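Local structure of putative alkaline phosphatase (Pseudomonas fluorescens, 4F1V) at residues V140-S143 against E144-T148; G7-L10 against P11-L14. The protein binds phosphate with high affinity in the periplasm and probably delivers it to the PstSACB ABC transporter for import. All coordinates share one frame; numbering follows the deposited sequence. Where two conformers were deposited one is given.

Interaction 1 of 2, residues V140-S143 against E144-T148; sequences VYRS and ESSGT. With PI (hydrogenphosphate ion), chain B.
Arg142 and Glu144 meet side-on in a two-pronged salt bridge that fixes how the arginine presents itself to the bound hydrogenphosphate. CB of Arg142 lies 3.7 Å from Glu144 OE1 and near Ser146 CB, and CG passes near OG of that serine. A bend at chi2 (-77°), followed by another at chi3, brings CD and NE beside Glu144 OE1. NE gives its hydrogen to Glu144 OE1 at 3.0 Å, on the syn side but tilted out of the carboxylate plane. NH2 reaches Glu144 OE2 at 2.8 Å from above the carboxylate plane; the two flat groups are turned 55° against each other. The same NH2 has a second, straighter bond, to O2 of the anion (2.8 Å, 164°), while NH1 binds phosphate O3. Ser146 OG lies over one guanidinium face without bonding to it.

Phosphate O3 is thus a crossroads: beside NH1 it accepts from Ser146 OG and Thr148 OG1, each at 2.7 Å, and from Thr148 N. Gly147 N donates to phosphate O1 (2.8 Å). Glu144 is a second-shell residue, itself held through OE2 by Gly190 N, and its charge probably offsets part of the arginine's. Ser146, the N-cap of helix 147-159, also caps Thr149 N. Backbone amides of a helix N-terminus closing on an oxyanion, joined by hydroxyls and an arginine, are characteristic of the phosphate site in PstS-type periplasmic binding proteins.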
loop_
_atom_site.group_PDB
_atom_site.type_symbol
_atom_site.label_atom_id
_atom_site.label_comp_id
_atom_site.label_asym_id
_atom_site.label_seq_id
_atom_site.Cartn_x
_atom_site.Cartn_y
_atom_site.Cartn_z
ATOM N N VAL A 140 10.474 -10.732 11.176
ATOM C CA VAL A 140 11.091 -10.250 9.939
ATOM C C VAL A 140 10.378 -8.949 9.535
ATOM O O VAL A 140 9.157 -8.838 9.654
ATOM C CB VAL A 140 10.968 -11.290 8.790
ATOM C CG1 VAL A 140 11.728 -10.804 7.554
ATOM C CG2 VAL A 140 11.492 -12.652 9.231
ATOM N N TYR A 141 11.125 -7.939 9.110
ATOM C CA TYR A 141 10.588 -6.623 8.790
ATOM C C TYR A 141 11.321 -6.071 7.565
ATOM O O TYR A 141 12.369 -6.532 7.164
ATOM C CB TYR A 141 10.642 -5.681 9.988
ATOM C CG TYR A 141 12.062 -5.283 10.341
ATOM C CD1 TYR A 141 12.615 -4.107 9.855
ATOM C CD2 TYR A 141 12.846 -6.095 11.142
ATOM C CE1 TYR A 141 13.902 -3.720 10.130
ATOM C CE2 TYR A 141 14.171 -5.767 11.383
ATOM C CZ TYR A 141 14.716 -4.582 10.904
ATOM O OH TYR A 141 16.029 -4.208 11.170
ATOM N N ARG A 142 10.730 -4.999 6.990
ATOM C CA ARG A 142 11.301 -4.372 5.790
ATOM C C ARG A 142 12.430 -3.426 6.146
ATOM O O ARG A 142 12.249 -2.488 6.942
ATOM C CB ARG A 142 10.175 -3.630 5.001
ATOM C CG ARG A 142 9.196 -4.580 4.339
ATOM C CD ARG A 142 9.770 -5.214 3.079
ATOM N NE ARG A 142 9.971 -4.235 2.005
ATOM C CZ ARG A 142 8.971 -3.767 1.261
ATOM N NH1 ARG A 142 7.735 -4.290 1.348
ATOM N NH2 ARG A 142 9.220 -2.778 0.399
ATOM N N SER A 143 13.575 -3.630 5.523
ATOM C CA SER A 143 14.729 -2.797 5.735
ATOM C C SER A 143 14.618 -1.364 5.251
ATOM O O SER A 143 15.239 -0.463 5.789
ATOM C CB SER A 143 15.970 -3.432 5.026
ATOM O OG SER A 143 15.839 -3.384 3.610
ATOM N N GLU A 144 13.842 -1.181 4.186
ATOM C CA GLU A 144 13.818 0.064 3.420
ATOM C C GLU A 144 12.481 0.795 3.666
ATOM O O GLU A 144 11.638 0.392 4.426
ATOM C CB GLU A 144 14.073 -0.199 1.925
ATOM C CG GLU A 144 12.959 -0.680 1.046
ATOM C CD GLU A 144 12.517 -2.127 1.199
ATOM O OE1 GLU A 144 12.484 -2.700 2.308
ATOM O OE2 GLU A 144 12.027 -2.679 0.140
ATOM N N SER A 145 12.344 1.952 2.970
ATOM C CA SER A 145 11.187 2.794 3.106
ATOM C C SER A 145 10.025 2.141 2.330
ATOM O O SER A 145 10.008 2.090 1.106
ATOM C CB SER A 145 11.503 4.160 2.539
ATOM O OG SER A 145 10.377 5.019 2.562
ATOM N N SER A 146 9.052 1.617 3.110
ATOM C CA SER A 146 8.018 0.749 2.627
ATOM C C SER A 146 6.623 1.270 2.955
ATOM O O SER A 146 6.321 1.638 4.101
ATOM C CB SER A 146 8.202 -0.631 3.307
ATOM O OG SER A 146 7.088 -1.482 3.250
ATOM N N GLY A 147 5.774 1.233 1.930
ATOM C CA GLY A 147 4.369 1.523 2.137
ATOM C C GLY A 147 3.631 0.436 2.908
ATOM O O GLY A 147 2.661 0.755 3.641
ATOM N N THR A 148 4.012 -0.820 2.767
ATOM C CA THR A 148 3.453 -1.877 3.599
ATOM C C THR A 148 3.722 -1.555 5.074
ATOM O O THR A 148 2.843 -1.666 5.958
ATOM C CB THR A 148 3.990 -3.255 3.266
ATOM O OG1 THR A 148 3.887 -3.510 1.846
ATOM C CG2 THR A 148 3.181 -4.340 3.979
HETATM P P PI B . 6.068 -1.467 -0.548
HETATM O O1 PI B . 6.386 0.026 -0.467
HETATM O O2 PI B . 7.109 -2.213 -1.385
HETATM O O3 PI B . 5.948 -2.063 0.860
HETATM O O4 PI B . 4.705 -1.635 -1.277
#

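Interaction 2 of 2, residues G7-L10 against P11-L14; sequences GATL and PQAL. With PI (hydrogenphosphate ion), chain B.
Thr9 and Gln12 close a type I beta turn whose one face, with two successive backbone amides and a hydroxyl, helps to hold the hydrogenphosphate, while its back starts a helix. Gln12 N bonds to Thr9 O at 3.0 Å. On the ligand side, Thr9 N and Leu10 N donate to phosphate O2 and O4. Thr9 OG1 joins its own amide at O2, 2.7 Å away, because a chi1 of 71° sets the hydroxyl between backbone N and carbonyl carbon; Ser191 OG is its further partner. In one of the two conformers of Gln12, that torsion leaves Thr9 CG2 beside Gln12 OE1 at 3.4 Å, with the two side chains running the same way, and NE2 hydrogen-bonds to Gln192 OE1. A valine here in place of Thr9 would probably cost O2 one of its donors and take this partner from Ser191 OG. Pro11, the N-cap residue, wedges CD against Ala8 CB at 3.6 Å and lies across Leu10. A water bridges Leu10 O to Ala13 N. The turn thereby links strand 5-7 to helix 12-15, with Leu10 and Pro11 resting on Thr294 of strand 291-299 and Leu14 on helix 326-331.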
loop_
_atom_site.group_PDB
_atom_site.type_symbol
_atom_site.label_atom_id
_atom_site.label_comp_id
_atom_site.label_asym_id
_atom_site.label_seq_id
_atom_site.Cartn_x
_atom_site.Cartn_y
_atom_site.Cartn_z
ATOM N N GLY A 7 7.756 1.455 -8.208
ATOM C CA GLY A 7 7.584 1.844 -6.817
ATOM C C GLY A 7 7.165 0.675 -5.969
ATOM O O GLY A 7 7.800 -0.400 -5.974
ATOM N N ALA A 8 6.072 0.861 -5.199
ATOM C CA ALA A 8 5.536 -0.127 -4.277
ATOM C C ALA A 8 5.612 -1.551 -4.827
ATOM O O ALA A 8 5.122 -1.830 -5.933
ATOM C CB ALA A 8 4.077 0.220 -3.998
ATOM N N THR A 9 6.135 -2.467 -4.000
ATOM C CA THR A 9 6.088 -3.879 -4.307
ATOM C C THR A 9 4.768 -4.551 -3.900
ATOM O O THR A 9 4.400 -5.567 -4.503
ATOM C CB THR A 9 7.294 -4.673 -3.711
ATOM O OG1 THR A 9 7.180 -4.774 -2.269
ATOM C CG2 THR A 9 8.606 -4.090 -4.136
ATOM N N LEU A 10 4.039 -3.999 -2.921
ATOM C CA LEU A 10 2.821 -4.666 -2.443
ATOM C C LEU A 10 1.902 -5.035 -3.619
ATOM O O LEU A 10 1.387 -6.180 -3.629
ATOM C CB LEU A 10 2.177 -3.840 -1.332
ATOM C CG LEU A 10 0.754 -4.212 -0.879
ATOM C CD1 LEU A 10 0.533 -3.875 0.565
ATOM C CD2 LEU A 10 -0.319 -3.528 -1.759
ATOM N N PRO A 11 1.660 -4.139 -4.577
ATOM C CA PRO A 11 0.747 -4.408 -5.714
ATOM C C PRO A 11 1.473 -4.681 -7.038
ATOM O O PRO A 11 0.881 -4.604 -8.096
ATOM C CB PRO A 11 -0.055 -3.119 -5.848
ATOM C CG PRO A 11 1.007 -2.076 -5.590
ATOM C CD PRO A 11 1.975 -2.691 -4.568
ATOM N N GLN A 12 2.774 -4.988 -6.986
ATOM C CA GLN A 12 3.490 -5.060 -8.280
ATOM C C GLN A 12 2.940 -6.173 -9.177
ATOM O O GLN A 12 2.947 -5.982 -10.392
ATOM C CB GLN A 12 5.013 -5.237 -8.109
ATOM C CG GLN A 12 5.362 -6.645 -7.584
ATOM C CD GLN A 12 6.808 -6.824 -7.292
ATOM O OE1 GLN A 12 7.498 -5.883 -6.856
ATOM N NE2 GLN A 12 7.322 -8.005 -7.569
ATOM N N ALA A 13 2.424 -7.284 -8.618
ATOM C CA ALA A 13 1.894 -8.336 -9.493
ATOM C C ALA A 13 0.616 -7.896 -10.180
ATOM O O ALA A 13 0.323 -8.374 -11.309
ATOM C CB ALA A 13 1.675 -9.639 -8.698
ATOM N N LEU A 14 -0.155 -6.994 -9.592
ATOM C CA LEU A 14 -1.295 -6.423 -10.277
ATOM C C LEU A 14 -0.822 -5.622 -11.505
ATOM O O LEU A 14 -1.300 -5.847 -12.628
ATOM C CB LEU A 14 -2.103 -5.542 -9.305
ATOM C CG LEU A 14 -3.141 -4.663 -9.961
ATOM C CD1 LEU A 14 -4.179 -5.487 -10.682
ATOM C CD2 LEU A 14 -3.793 -3.743 -8.933
HETATM P P PI B . 6.068 -1.467 -0.548
HETATM O O1 PI B . 6.386 0.026 -0.467
HETATM O O2 PI B . 7.109 -2.213 -1.385
HETATM O O3 PI B . 5.948 -2.063 0.860
HETATM O O4 PI B . 4.705 -1.635 -1.277
HETATM O O HOH W 1 1.366 -7.779 -6.016
#

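In the fold
Interaction 2 comes first in sequence, at the end of strand 5-7 in the five-stranded mixed sheet; interaction 1 follows more than a hundred residues later, at the end of strand 138-142 in the separate four-stranded sheet. Each carries the chain from a strand into a helix, 12-15 and 147-159 respectively. Their centres lie about 13 Å apart, and both touch the same hydrogenphosphate, a small ligand that brings distant parts of the chain together. They also pack directly, Thr148 OG1 lying 3.6 Å from Leu10 CD1. Ser33 adds a further bond to the anion. Gripping it from both sheets is consistent with the closed, ligand-bound state of a venus flytrap protein.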